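Local coordinates for rhamnogalacturonan endolyase YesW (Bacillus subtilis, PDB 2Z8R), which cleaves rhamnogalacturonan type I of plant cell walls by endo-type elimination, needs calcium or manganese for activity, and also degrades other pectic polymers, at residues A174-T179 with I556-P561; A114-V119 with K498-L503; D123-Y128 with A155-G160; A2-A7 with Q278-I283; D422-G427 with D476-V481. All blocks are in the same frame, centred on the assembly; numbering follows the deposited sequence. Where two conformers were deposited one is given.

Contact 1: A174-T179 with I556-P561; sequences AGAHYT and IAYNQP. With CA (calcium ion), chain J.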
# COMPACT_ATOMS: atom_id res chain seq x y z
N ALA A 174 -14.36 -13.61 5.74
CA ALA A 174 -12.90 -13.40 5.77
C ALA A 174 -12.23 -13.98 4.55
O ALA A 174 -12.52 -15.09 4.13
CB ALA A 174 -12.31 -14.01 7.02
N GLY A 175 -11.29 -13.22 4.00
CA GLY A 175 -10.56 -13.65 2.81
C GLY A 175 -9.97 -12.45 2.09
O GLY A 175 -10.42 -11.31 2.30
N ALA A 176 -8.98 -12.69 1.24
CA ALA A 176 -8.22 -11.63 0.60
C ALA A 176 -9.10 -10.64 -0.16
O ALA A 176 -8.79 -9.45 -0.24
CB ALA A 176 -7.17 -12.21 -0.34
N HIS A 177 -10.18 -11.14 -0.76
CA HIS A 177 -10.94 -10.33 -1.71
C HIS A 177 -12.16 -9.66 -1.11
O HIS A 177 -12.88 -8.96 -1.81
CB HIS A 177 -11.29 -11.17 -2.94
CG HIS A 177 -10.07 -11.77 -3.55
ND1 HIS A 177 -9.11 -11.00 -4.17
CD2 HIS A 177 -9.59 -13.03 -3.54
CE1 HIS A 177 -8.10 -11.77 -4.55
NE2 HIS A 177 -8.38 -13.01 -4.19
N TYR A 178 -12.35 -9.85 0.20
CA TYR A 178 -13.51 -9.30 0.90
C TYR A 178 -13.20 -7.90 1.45
O TYR A 178 -13.30 -6.93 0.71
CB TYR A 178 -14.04 -10.31 1.94
CG TYR A 178 -14.60 -11.56 1.27
CD1 TYR A 178 -15.88 -11.56 0.72
CD2 TYR A 178 -13.83 -12.73 1.17
CE1 TYR A 178 -16.38 -12.70 0.08
CE2 TYR A 178 -14.32 -13.87 0.53
CZ TYR A 178 -15.60 -13.85 -0.01
OH TYR A 178 -16.09 -14.98 -0.65
N THR A 179 -12.80 -7.79 2.72
CA THR A 179 -12.54 -6.47 3.30
C THR A 179 -11.32 -5.79 2.68
O THR A 179 -10.23 -6.38 2.63
CB THR A 179 -12.31 -6.56 4.82
OG1 THR A 179 -13.47 -7.10 5.44
CG2 THR A 179 -12.02 -5.19 5.42
N ILE A 556 -4.93 -4.05 -0.35
CA ILE A 556 -6.09 -4.60 -1.06
C ILE A 556 -5.79 -5.88 -1.84
O ILE A 556 -4.76 -6.01 -2.51
CB ILE A 556 -6.83 -3.56 -1.93
CG1 ILE A 556 -6.09 -3.25 -3.22
CG2 ILE A 556 -7.11 -2.27 -1.10
CD1 ILE A 556 -6.89 -2.36 -4.19
N ALA A 557 -6.72 -6.83 -1.72
CA ALA A 557 -6.69 -8.08 -2.45
C ALA A 557 -5.25 -8.60 -2.53
O ALA A 557 -4.64 -8.83 -1.48
CB ALA A 557 -7.35 -7.91 -3.82
N TYR A 558 -4.70 -8.79 -3.73
CA TYR A 558 -3.32 -9.28 -3.84
C TYR A 558 -2.35 -8.12 -3.82
O TYR A 558 -2.07 -7.47 -4.84
CB TYR A 558 -3.11 -10.15 -5.07
CG TYR A 558 -3.88 -11.47 -5.05
CD1 TYR A 558 -4.37 -12.01 -3.86
CD2 TYR A 558 -4.09 -12.18 -6.23
CE1 TYR A 558 -5.07 -13.22 -3.85
CE2 TYR A 558 -4.78 -13.39 -6.23
CZ TYR A 558 -5.27 -13.90 -5.04
OH TYR A 558 -5.98 -15.09 -5.02
N ASN A 559 -1.88 -7.84 -2.60
CA ASN A 559 -0.99 -6.72 -2.29
C ASN A 559 0.08 -6.53 -3.35
O ASN A 559 0.79 -7.47 -3.68
CB ASN A 559 -0.25 -6.98 -0.97
CG ASN A 559 -1.16 -7.32 0.20
OD1 ASN A 559 -2.20 -7.97 0.06
ND2 ASN A 559 -0.72 -6.93 1.40
N GLN A 560 0.22 -5.30 -3.84
CA GLN A 560 1.29 -4.93 -4.78
C GLN A 560 2.21 -3.89 -4.15
O GLN A 560 1.79 -3.12 -3.29
CB GLN A 560 0.70 -4.39 -6.09
CG GLN A 560 -0.21 -5.38 -6.81
CD GLN A 560 0.53 -6.60 -7.28
OE1 GLN A 560 0.26 -7.73 -6.82
NE2 GLN A 560 1.47 -6.40 -8.16
N PRO A 561 3.47 -3.83 -4.62
CA PRO A 561 4.38 -2.84 -4.07
C PRO A 561 4.09 -1.42 -4.56
O PRO A 561 3.50 -1.23 -5.63
CB PRO A 561 5.75 -3.32 -4.58
CG PRO A 561 5.42 -3.97 -5.92
CD PRO A 561 4.12 -4.68 -5.64
CA CA J . -4.46 -8.27 0.80
O HOH W 1 -6.78 -8.20 1.26
O HOH W 2 -4.58 -10.56 1.12
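The imidazole of His-177 turns its edge to one face of the Tyr-558 ring, an offset edge-to-face pair with centroids 4.6 Å apart and planes at 65°. His-177 CE1 stands over that face, displaced toward the rim, and Tyr-558 CZ lies in the plane of the imidazole at its edge. One face of the imidazole is covered by Ala-176 CB, and Ala-557 CB approaches His-177 ND1 to 3.6 Å. Beside the rings the backbones meet: Ala-557 CA offers a CH to Ala-176 O at 3.3 Å. Within the type I turn from Gly-175 to Tyr-178, Ala-176 O also accepts a 2.8 Å hydrogen bond from the oxygen of a water that in turn binds the calcium ion. Ala-557 O and Asn-559 OD1 bind this ion directly, each at 2.4 Å, and Asn-555 and Asp-116 add further protein ligands. With Tyr-558 a substrate-binding residue, the loop at 556-561 brings a calcium site next to a substrate-binding position of this polysaccharide lyase.

Contact 2: A114-V119 with K498-L503; sequences ANDASV and KATPTL. With CA (calcium ion), chain J.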
# COMPACT_ATOMS: atom_id res chain seq x y z
N ALA A 114 -1.63 -12.15 12.37
CA ALA A 114 -1.51 -10.76 11.92
C ALA A 114 -1.38 -10.79 10.40
O ALA A 114 -0.63 -11.59 9.86
CB ALA A 114 -0.29 -10.13 12.57
N ASN A 115 -2.11 -9.92 9.71
CA ASN A 115 -2.16 -9.98 8.26
C ASN A 115 -1.83 -8.59 7.67
O ASN A 115 -0.92 -7.92 8.15
CB ASN A 115 -3.53 -10.57 7.83
CG ASN A 115 -3.56 -11.05 6.39
OD1 ASN A 115 -4.02 -10.33 5.51
ND2 ASN A 115 -3.08 -12.28 6.14
N ASP A 116 -2.55 -8.16 6.65
CA ASP A 116 -2.26 -6.88 5.99
C ASP A 116 -2.46 -5.71 6.92
O ASP A 116 -3.39 -5.70 7.74
CB ASP A 116 -3.21 -6.65 4.81
CG ASP A 116 -3.15 -7.75 3.77
OD1 ASP A 116 -2.08 -8.37 3.57
OD2 ASP A 116 -4.20 -7.96 3.13
N ALA A 117 -1.61 -4.70 6.75
CA ALA A 117 -1.75 -3.46 7.49
C ALA A 117 -1.80 -2.24 6.55
O ALA A 117 -1.51 -2.32 5.34
CB ALA A 117 -0.62 -3.29 8.51
N SER A 118 -2.19 -1.12 7.14
CA SER A 118 -2.04 0.18 6.52
C SER A 118 -1.51 1.14 7.59
O SER A 118 -1.31 0.75 8.75
CB SER A 118 -3.38 0.65 5.94
OG SER A 118 -3.19 1.86 5.23
N VAL A 119 -1.28 2.38 7.20
CA VAL A 119 -0.92 3.42 8.16
C VAL A 119 -1.73 4.68 7.99
O VAL A 119 -2.15 5.04 6.89
CB VAL A 119 0.57 3.82 8.09
CG1 VAL A 119 1.45 2.76 8.73
CG2 VAL A 119 0.99 4.12 6.64
N LYS A 498 1.51 -16.01 -1.68
CA LYS A 498 1.72 -14.61 -2.02
C LYS A 498 2.87 -14.01 -1.20
O LYS A 498 3.56 -13.10 -1.67
CB LYS A 498 0.44 -13.79 -1.83
CG LYS A 498 -0.72 -14.19 -2.76
CD LYS A 498 -0.45 -13.81 -4.22
CE LYS A 498 -1.54 -14.35 -5.14
NZ LYS A 498 -1.30 -14.00 -6.58
N ALA A 499 3.06 -14.52 0.02
CA ALA A 499 4.22 -14.19 0.86
C ALA A 499 4.52 -12.69 0.96
O ALA A 499 5.62 -12.23 0.64
CB ALA A 499 5.47 -14.97 0.40
N THR A 500 3.51 -11.94 1.40
CA THR A 500 3.60 -10.48 1.46
C THR A 500 3.92 -10.02 2.88
O THR A 500 3.51 -10.65 3.85
CB THR A 500 2.28 -9.83 1.02
OG1 THR A 500 1.20 -10.39 1.79
CG2 THR A 500 2.03 -10.09 -0.46
N PRO A 501 4.64 -8.89 3.01
CA PRO A 501 4.86 -8.38 4.37
C PRO A 501 3.57 -7.76 4.88
O PRO A 501 2.70 -7.38 4.09
CB PRO A 501 5.92 -7.29 4.16
CG PRO A 501 5.67 -6.79 2.76
CD PRO A 501 5.22 -8.01 1.98
N THR A 502 3.44 -7.64 6.20
CA THR A 502 2.32 -6.91 6.76
C THR A 502 2.25 -5.50 6.15
O THR A 502 1.17 -5.01 5.82
CB THR A 502 2.36 -6.97 8.32
OG1 THR A 502 1.80 -8.22 8.74
CG2 THR A 502 1.60 -5.83 8.96
N LEU A 503 3.40 -4.86 5.97
CA LEU A 503 3.42 -3.59 5.24
C LEU A 503 4.84 -3.28 4.82
O LEU A 503 5.77 -3.56 5.55
CB LEU A 503 2.93 -2.45 6.13
CG LEU A 503 2.74 -1.06 5.49
CD1 LEU A 503 1.69 -1.07 4.37
CD2 LEU A 503 2.38 -0.05 6.57
CA CA J . -4.46 -8.27 0.80
O HOH W 3 0.47 -8.99 4.10
O HOH W 4 -0.88 -4.42 3.50
O HOH W 1 -6.78 -8.20 1.26
O HOH W 2 -4.58 -10.56 1.12
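Ala-117 N donates to Thr-502 O at 2.9 Å with an N-H...O angle of 147°, the donor tilted 25° from the carbonyl plane. This bond ties strand 109-120, part of an antiparallel sheet in the family's propeller-like domain, to a chain that bulges as it enters strand 503-505: Thr-502 and Leu-503 both face Val-516, a classic beta bulge. Thr-502 OG1 lies 2.8 Å from Asn-115 O, but Asn-494 OD1 competes for its single proton. A water donates to both Ala-117 O and Thr-502 O, bridging the backbones a second time. A further water sits among Asp-116 OD1, Thr-500 OG1 and Pro-501 O, where Asn-495 also bonds to Thr-500 and Asp-116. The other carboxylate oxygen, Asp-116 OD2, binds calcium at 2.4 Å and accepts from Lys-133, so both oxygens are engaged, while the neighbouring Asn-115 binds substrate. In Thr-502 the methyl CG2 is anti to the backbone N and presses on Ala-117 CB at 3.4 Å, tighter than usual. An alanine here lacks the hydroxyl and the methyl, and would probably leave Asn-115 O without that polar neighbour and open a gap beside Ala-117 CB. Outward, Leu-503 CD1 packs against Ala-117 O, and its other methyl, CD2, meets Val-119 CG1 at 3.7 Å.

Contact 3: D123-Y128 with A155-G160; sequences DGDGQY and AYKLDG. With CA (calcium ion), chain C.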
# COMPACT_ATOMS: atom_id res chain seq x y z
N ASP A 123 -4.05 10.65 15.33
CA ASP A 123 -4.10 11.69 16.36
C ASP A 123 -3.39 13.00 15.97
O ASP A 123 -3.43 13.97 16.72
CB ASP A 123 -3.62 11.17 17.73
CG ASP A 123 -2.22 10.61 17.71
OD1 ASP A 123 -1.62 10.47 16.62
OD2 ASP A 123 -1.71 10.29 18.81
N GLY A 124 -2.78 13.02 14.79
CA GLY A 124 -2.28 14.28 14.22
C GLY A 124 -0.93 14.77 14.72
O GLY A 124 -0.59 15.95 14.54
N ASP A 125 -0.14 13.89 15.33
CA ASP A 125 1.17 14.28 15.85
C ASP A 125 2.32 14.08 14.85
O ASP A 125 3.48 14.35 15.16
CB ASP A 125 1.48 13.57 17.17
CG ASP A 125 1.72 12.08 17.00
OD1 ASP A 125 1.37 11.50 15.93
OD2 ASP A 125 2.26 11.45 17.94
N GLY A 126 2.01 13.60 13.65
CA GLY A 126 3.04 13.42 12.62
C GLY A 126 3.78 12.09 12.65
O GLY A 126 4.73 11.90 11.88
N GLN A 127 3.37 11.19 13.54
CA GLN A 127 3.87 9.82 13.59
C GLN A 127 2.74 8.87 13.20
O GLN A 127 1.63 8.99 13.72
CB GLN A 127 4.37 9.49 15.00
CG GLN A 127 4.90 8.08 15.12
CD GLN A 127 5.38 7.75 16.50
OE1 GLN A 127 6.51 8.10 16.88
NE2 GLN A 127 4.56 7.03 17.26
N TYR A 128 3.01 7.92 12.30
CA TYR A 128 1.98 6.98 11.86
C TYR A 128 1.60 5.96 12.93
O TYR A 128 2.47 5.45 13.65
CB TYR A 128 2.44 6.21 10.62
CG TYR A 128 2.50 7.07 9.38
CD1 TYR A 128 1.34 7.62 8.82
CD2 TYR A 128 3.72 7.33 8.76
CE1 TYR A 128 1.38 8.41 7.70
CE2 TYR A 128 3.77 8.13 7.62
CZ TYR A 128 2.60 8.66 7.10
OH TYR A 128 2.67 9.44 5.97
N ALA A 155 -6.06 -0.83 15.76
CA ALA A 155 -5.13 0.30 15.60
C ALA A 155 -4.12 0.27 16.73
O ALA A 155 -4.50 0.12 17.90
CB ALA A 155 -5.88 1.63 15.62
N TYR A 156 -2.85 0.40 16.37
CA TYR A 156 -1.74 0.43 17.34
C TYR A 156 -0.88 1.65 17.14
O TYR A 156 -0.53 2.00 16.01
CB TYR A 156 -0.84 -0.80 17.18
CG TYR A 156 -1.51 -2.08 17.58
CD1 TYR A 156 -1.46 -2.53 18.90
CD2 TYR A 156 -2.19 -2.85 16.63
CE1 TYR A 156 -2.09 -3.72 19.27
CE2 TYR A 156 -2.82 -4.03 16.99
CZ TYR A 156 -2.77 -4.47 18.31
OH TYR A 156 -3.40 -5.63 18.66
N LYS A 157 -0.49 2.29 18.24
CA LYS A 157 0.61 3.25 18.20
C LYS A 157 1.91 2.48 18.14
O LYS A 157 1.96 1.29 18.50
CB LYS A 157 0.58 4.15 19.43
CG LYS A 157 -0.64 5.06 19.48
CD LYS A 157 -0.53 6.09 20.61
CE LYS A 157 0.33 7.28 20.20
NZ LYS A 157 -0.37 8.18 19.21
N LEU A 158 2.97 3.13 17.68
CA LEU A 158 4.23 2.42 17.54
C LEU A 158 4.82 1.92 18.87
O LEU A 158 5.57 0.96 18.88
CB LEU A 158 5.26 3.23 16.74
CG LEU A 158 4.86 3.68 15.33
CD1 LEU A 158 6.06 4.31 14.62
CD2 LEU A 158 4.27 2.52 14.49
N ASP A 159 4.42 2.56 19.97
CA ASP A 159 4.85 2.12 21.30
C ASP A 159 4.07 0.91 21.84
O ASP A 159 4.32 0.44 22.96
CB ASP A 159 4.81 3.29 22.29
CG ASP A 159 3.40 3.73 22.67
OD1 ASP A 159 2.40 3.11 22.24
OD2 ASP A 159 3.29 4.71 23.43
N GLY A 160 3.13 0.40 21.04
CA GLY A 160 2.38 -0.79 21.40
C GLY A 160 1.00 -0.52 21.97
O GLY A 160 0.24 -1.45 22.22
CA CA C . 0.13 9.53 15.43
O HOH W 5 1.68 9.07 17.35
O HOH W 6 2.09 5.63 16.36
O HOH W 7 3.98 5.48 19.89
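Lys-157 and Leu-158 lie in a type I turn that runs from Lys-157 to Gly-160, following strand 152-156, and faces the calcium loop 123-128. The Lys-157 chain bends at chi3 and chi4 (81° and 73°), bringing NZ to Asp-123 OD2 in a short 2.5 Å salt bridge on the syn side of the carboxylate, 33° out of its plane. Asp-123 OD1 binds the calcium at 2.3 Å. Asp-125 OD1 is another ligand and accepts from Gln-127 N, an Asx turn; its OD2 accepts a hydrogen bond from a calcium-bound water that itself accepts from Lys-157 NZ. Farther along, Leu-158 CG comes to 3.4 Å from Tyr-128 O, and a water links that carbonyl, Gln-127 NE2 and Leu-158 N. Asp-121, Gln-127 O and Glu-129 complete the site, whose DxDxDG sequence is that of EF-hand-like loops. The lysine therefore probably offsets some of the negative charge gathered round the ion, and holds the oxygen of Asp-123 that does not bind the metal.

Contact 4: A2-A7 with Q278-I283; sequences ARQMEA and QRPSLI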
# COMPACT_ATOMS: atom_id res chain seq x y z
N ALA A 2 -1.93 22.63 -5.39
CA ALA A 2 -1.28 21.93 -4.29
C ALA A 2 -2.24 20.87 -3.70
O ALA A 2 -3.43 21.14 -3.51
CB ALA A 2 -0.85 22.91 -3.21
N ARG A 3 -1.71 19.69 -3.41
CA ARG A 3 -2.49 18.60 -2.81
C ARG A 3 -2.37 18.57 -1.29
O ARG A 3 -1.29 18.76 -0.74
CB ARG A 3 -2.01 17.24 -3.32
CG ARG A 3 -2.44 16.92 -4.69
CD ARG A 3 -2.02 15.50 -5.04
NE ARG A 3 -2.46 15.22 -6.39
CZ ARG A 3 -2.88 14.04 -6.83
NH1 ARG A 3 -2.91 12.98 -6.01
NH2 ARG A 3 -3.28 13.93 -8.08
N GLN A 4 -3.48 18.25 -0.64
CA GLN A 4 -3.48 17.94 0.78
C GLN A 4 -2.57 16.75 1.02
O GLN A 4 -2.75 15.69 0.40
CB GLN A 4 -4.89 17.60 1.25
CG GLN A 4 -4.98 17.27 2.72
CD GLN A 4 -6.23 16.49 3.04
OE1 GLN A 4 -7.34 16.97 2.83
NE2 GLN A 4 -6.06 15.26 3.53
N MET A 5 -1.58 16.92 1.90
CA MET A 5 -0.74 15.80 2.33
C MET A 5 -0.54 15.90 3.85
O MET A 5 -0.93 16.89 4.45
CB MET A 5 0.59 15.78 1.57
CG MET A 5 0.44 15.56 0.06
SD MET A 5 -0.29 13.95 -0.46
CE MET A 5 1.17 12.91 -0.54
N GLU A 6 0.05 14.88 4.46
CA GLU A 6 0.12 14.80 5.92
C GLU A 6 1.19 15.71 6.51
O GLU A 6 2.30 15.80 5.98
CB GLU A 6 0.36 13.35 6.37
CG GLU A 6 -0.87 12.46 6.17
CD GLU A 6 -0.57 11.01 5.83
OE1 GLU A 6 0.48 10.74 5.19
OE2 GLU A 6 -1.41 10.14 6.16
N ALA A 7 0.85 16.35 7.62
CA ALA A 7 1.84 17.03 8.45
C ALA A 7 2.59 15.94 9.19
O ALA A 7 2.03 15.27 10.06
CB ALA A 7 1.17 17.98 9.42
N GLN A 278 -7.03 18.17 -5.51
CA GLN A 278 -6.64 18.90 -4.31
C GLN A 278 -6.82 18.08 -3.04
O GLN A 278 -5.95 18.08 -2.16
CB GLN A 278 -7.44 20.20 -4.21
CG GLN A 278 -6.92 21.17 -3.16
CD GLN A 278 -7.86 22.34 -2.91
OE1 GLN A 278 -9.08 22.20 -2.98
NE2 GLN A 278 -7.29 23.50 -2.58
N ARG A 279 -7.95 17.38 -2.93
CA ARG A 279 -8.32 16.66 -1.71
C ARG A 279 -8.65 15.21 -2.03
O ARG A 279 -9.02 14.90 -3.17
CB ARG A 279 -9.49 17.35 -1.01
CG ARG A 279 -9.11 18.74 -0.49
CD ARG A 279 -10.32 19.51 0.03
NE ARG A 279 -10.85 18.94 1.27
CZ ARG A 279 -11.93 19.38 1.91
NH1 ARG A 279 -12.62 20.41 1.42
NH2 ARG A 279 -12.32 18.80 3.03
N PRO A 280 -8.49 14.30 -1.04
CA PRO A 280 -8.77 12.88 -1.28
C PRO A 280 -10.25 12.52 -1.42
O PRO A 280 -11.11 13.14 -0.77
CB PRO A 280 -8.20 12.21 -0.03
CG PRO A 280 -8.30 13.28 1.06
CD PRO A 280 -7.97 14.55 0.32
N SER A 281 -10.53 11.52 -2.26
CA SER A 281 -11.83 10.85 -2.34
C SER A 281 -11.61 9.36 -2.11
O SER A 281 -10.48 8.86 -2.23
CB SER A 281 -12.46 11.02 -3.72
OG SER A 281 -12.66 12.40 -4.00
N LEU A 282 -12.70 8.68 -1.81
CA LEU A 282 -12.69 7.25 -1.52
C LEU A 282 -13.29 6.51 -2.69
O LEU A 282 -14.39 6.85 -3.13
CB LEU A 282 -13.53 7.00 -0.28
CG LEU A 282 -13.78 5.55 0.14
CD1 LEU A 282 -12.48 4.93 0.64
CD2 LEU A 282 -14.83 5.56 1.25
N ILE A 283 -12.60 5.47 -3.17
CA ILE A 283 -13.07 4.64 -4.28
C ILE A 283 -13.38 3.22 -3.80
O ILE A 283 -12.50 2.55 -3.26
CB ILE A 283 -12.01 4.54 -5.42
CG1 ILE A 283 -11.31 5.89 -5.67
CG2 ILE A 283 -12.63 3.92 -6.69
CD1 ILE A 283 -12.21 7.01 -6.21
O HOH W 8 -4.68 23.52 -3.65
O HOH W 9 -10.04 16.54 2.56
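The N-terminal strand 3-4, paired in parallel with strand 580-581 near the C-terminus, here meets the loop that leads into strand 281-286 of a four-stranded antiparallel sheet, so the two ends of the chain are held against this sheet. Gln-4 N donates to Gln-278 O at 2.9 Å in a nearly straight bond (176° at the hydrogen) that arrives almost along the C=O axis. Arg-3 CA adds a CH contact to the same oxygen, Gln-278 O, at 3.6 Å. The Gln-4 side chain, with CG anti to the backbone N (chi1 -180°) and extended beyond it, lays its amide against Pro-280: OE1 comes 3.5 Å from Pro-280 CD, the proline ring crossing the chain at about a right angle. The amide is used at both ends. OE1 accepts from a water at 2.7 Å that in turn accepts from Arg-279 NE at 2.8 Å, in the plane of the guanidinium, whereas NE2 donates to the backbone O of Asp-185, a residue of a calcium site. Arg-3 reaches instead to Asp-339 in a salt bridge and to the carbonyl of Gly-337. One straight backbone bond thus sets the terminal strand against this loop, while Arg-279 NE and Gln-4 OE1 are joined through one water, which probably screens the charge while satisfying both groups.

Contact 5: D422-G427 with D476-V481; sequences DPRYPG and DYQNGV. With CA (calcium ion), chain F.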
# COMPACT_ATOMS: atom_id res chain seq x y z
N ASP A 422 18.96 -2.75 -13.10
CA ASP A 422 20.09 -2.82 -14.02
C ASP A 422 20.38 -1.42 -14.52
O ASP A 422 19.58 -0.86 -15.26
CB ASP A 422 19.75 -3.76 -15.18
CG ASP A 422 20.96 -4.10 -16.03
OD1 ASP A 422 21.88 -3.26 -16.11
OD2 ASP A 422 20.93 -5.20 -16.63
N PRO A 423 21.52 -0.82 -14.12
CA PRO A 423 21.77 0.56 -14.53
C PRO A 423 22.26 0.69 -15.98
O PRO A 423 22.45 1.81 -16.47
CB PRO A 423 22.86 1.02 -13.56
CG PRO A 423 23.64 -0.23 -13.28
CD PRO A 423 22.61 -1.36 -13.29
N ARG A 424 22.50 -0.44 -16.64
CA ARG A 424 22.91 -0.43 -18.05
C ARG A 424 21.75 -0.11 -18.99
O ARG A 424 21.95 0.23 -20.16
CB ARG A 424 23.60 -1.75 -18.43
CG ARG A 424 24.79 -2.11 -17.53
CD ARG A 424 25.25 -3.54 -17.77
NE ARG A 424 24.15 -4.48 -17.61
CZ ARG A 424 24.18 -5.75 -17.97
NH1 ARG A 424 25.28 -6.27 -18.51
NH2 ARG A 424 23.10 -6.51 -17.80
N TYR A 425 20.52 -0.22 -18.48
CA TYR A 425 19.34 0.08 -19.29
C TYR A 425 18.59 1.18 -18.56
O TYR A 425 18.15 0.98 -17.44
CB TYR A 425 18.45 -1.15 -19.46
CG TYR A 425 19.11 -2.28 -20.21
CD1 TYR A 425 18.90 -2.43 -21.59
CD2 TYR A 425 19.94 -3.19 -19.56
CE1 TYR A 425 19.49 -3.46 -22.29
CE2 TYR A 425 20.54 -4.24 -20.26
CZ TYR A 425 20.30 -4.36 -21.62
OH TYR A 425 20.89 -5.38 -22.33
N PRO A 426 18.47 2.36 -19.18
CA PRO A 426 17.76 3.45 -18.50
C PRO A 426 16.34 3.05 -18.11
O PRO A 426 15.66 2.32 -18.83
CB PRO A 426 17.76 4.59 -19.54
CG PRO A 426 18.93 4.25 -20.44
CD PRO A 426 18.98 2.76 -20.51
N GLY A 427 15.92 3.48 -16.93
CA GLY A 427 14.56 3.24 -16.47
C GLY A 427 14.38 1.96 -15.66
O GLY A 427 15.35 1.29 -15.31
N ASP A 476 22.37 -8.95 -8.75
CA ASP A 476 23.71 -8.73 -9.27
C ASP A 476 23.55 -8.72 -10.79
O ASP A 476 23.48 -9.78 -11.42
CB ASP A 476 24.62 -9.88 -8.80
CG ASP A 476 26.04 -9.80 -9.36
OD1 ASP A 476 26.29 -9.08 -10.36
OD2 ASP A 476 26.90 -10.50 -8.79
N TYR A 477 23.44 -7.52 -11.36
CA TYR A 477 23.08 -7.39 -12.77
C TYR A 477 24.18 -7.85 -13.72
O TYR A 477 23.90 -8.36 -14.81
CB TYR A 477 22.62 -5.97 -13.11
CG TYR A 477 23.68 -4.92 -12.92
CD1 TYR A 477 24.56 -4.59 -13.96
CD2 TYR A 477 23.81 -4.24 -11.70
CE1 TYR A 477 25.54 -3.62 -13.79
CE2 TYR A 477 24.79 -3.27 -11.52
CZ TYR A 477 25.65 -2.97 -12.57
OH TYR A 477 26.60 -2.00 -12.40
N GLN A 478 25.44 -7.66 -13.31
CA GLN A 478 26.56 -8.09 -14.13
C GLN A 478 26.52 -9.60 -14.32
O GLN A 478 26.74 -10.11 -15.43
CB GLN A 478 27.90 -7.67 -13.50
CG GLN A 478 28.17 -6.17 -13.48
CD GLN A 478 28.55 -5.57 -14.84
OE1 GLN A 478 28.68 -4.36 -14.98
NE2 GLN A 478 28.73 -6.43 -15.85
N ASN A 479 26.21 -10.31 -13.23
CA ASN A 479 26.27 -11.77 -13.22
C ASN A 479 24.91 -12.46 -13.37
O ASN A 479 24.85 -13.69 -13.43
CB ASN A 479 26.99 -12.25 -11.95
CG ASN A 479 28.38 -11.68 -11.83
OD1 ASN A 479 29.20 -11.79 -12.75
ND2 ASN A 479 28.66 -11.05 -10.70
N GLY A 480 23.84 -11.68 -13.42
CA GLY A 480 22.51 -12.22 -13.68
C GLY A 480 21.94 -13.14 -12.62
O GLY A 480 21.28 -14.14 -12.94
N VAL A 481 22.17 -12.79 -11.36
CA VAL A 481 21.71 -13.61 -10.25
C VAL A 481 21.36 -12.75 -9.03
O VAL A 481 21.97 -11.72 -8.79
CB VAL A 481 22.76 -14.70 -9.88
CG1 VAL A 481 24.07 -14.07 -9.41
CG2 VAL A 481 22.19 -15.69 -8.86
CA CA F . 17.52 0.29 -15.32
O HOH W 10 28.04 -5.49 -18.32
O HOH W 11 25.11 -9.45 -17.41
O HOH W 12 18.43 2.50 -14.84
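Asp-422 OD1, 3.7 Å from Tyr-477 CD1, accepts two bonds from a single residue: Arg-424 N at 2.9 Å, which makes an Asx turn, and Arg-424 NE at 3.0 Å. The second oxygen, OD2, receives Arg-424 NH2 at 2.8 Å. The guanidinium thus grips the carboxylate side-on, one nitrogen to each oxygen, both through syn lone pairs and both nearly in the guanidinium plane. The type I turn from Asp-422 to Tyr-425 belongs to a calcium-binding loop in which Asp-422 O, Tyr-425 O and Gly-427 O bind the ion, joined by Asp-420 and Glu-429. An alanine in place of Asp-422 would probably leave Arg-424 without its charge partner, its guanidinium free to turn away from Tyr-477. On the facing turn, Tyr-477 carries its CG between the backbone N and the carbonyl carbon (chi1 63°), which sends the ring toward the loop. Its plane lies 48° from that of the guanidinium, and Tyr-477 O sits over one guanidinium face, 3.6 Å from Arg-424 NH2. In the conformer given for Gln-478, a water probably bridges Arg-424 NH1 and Gln-478 NE2. Over one face of the Tyr-477 ring, near its centre, Pro-423 makes a CH-pi contact, CD lying 3.3 Å from the centroid and 10° off the normal.

Contacts 1 and 2 have centres 10 Å apart and share one calcium ion with two of its waters; Asn-559 ND2 to Asp-116 OD1, 2.9 Å, is a probable hydrogen bond between them. Along the chain they cross, so residues far apart in sequence build one calcium site beside substrate-binding residues. Contact 3, centred 17 Å from contact 2 and nested in its loop, lies on the same five-stranded sheet. Contact 4, the one that reaches the N-terminal sequence family, touches contact 3 where Tyr-128 OH meets Glu-6 OE1, another probable hydrogen bond. Contact 5 stands apart, 29 to 39 Å from the others between centres. Contacts 1 and 2, 3 and 5 thus lie at three of the protein's ten calcium sites.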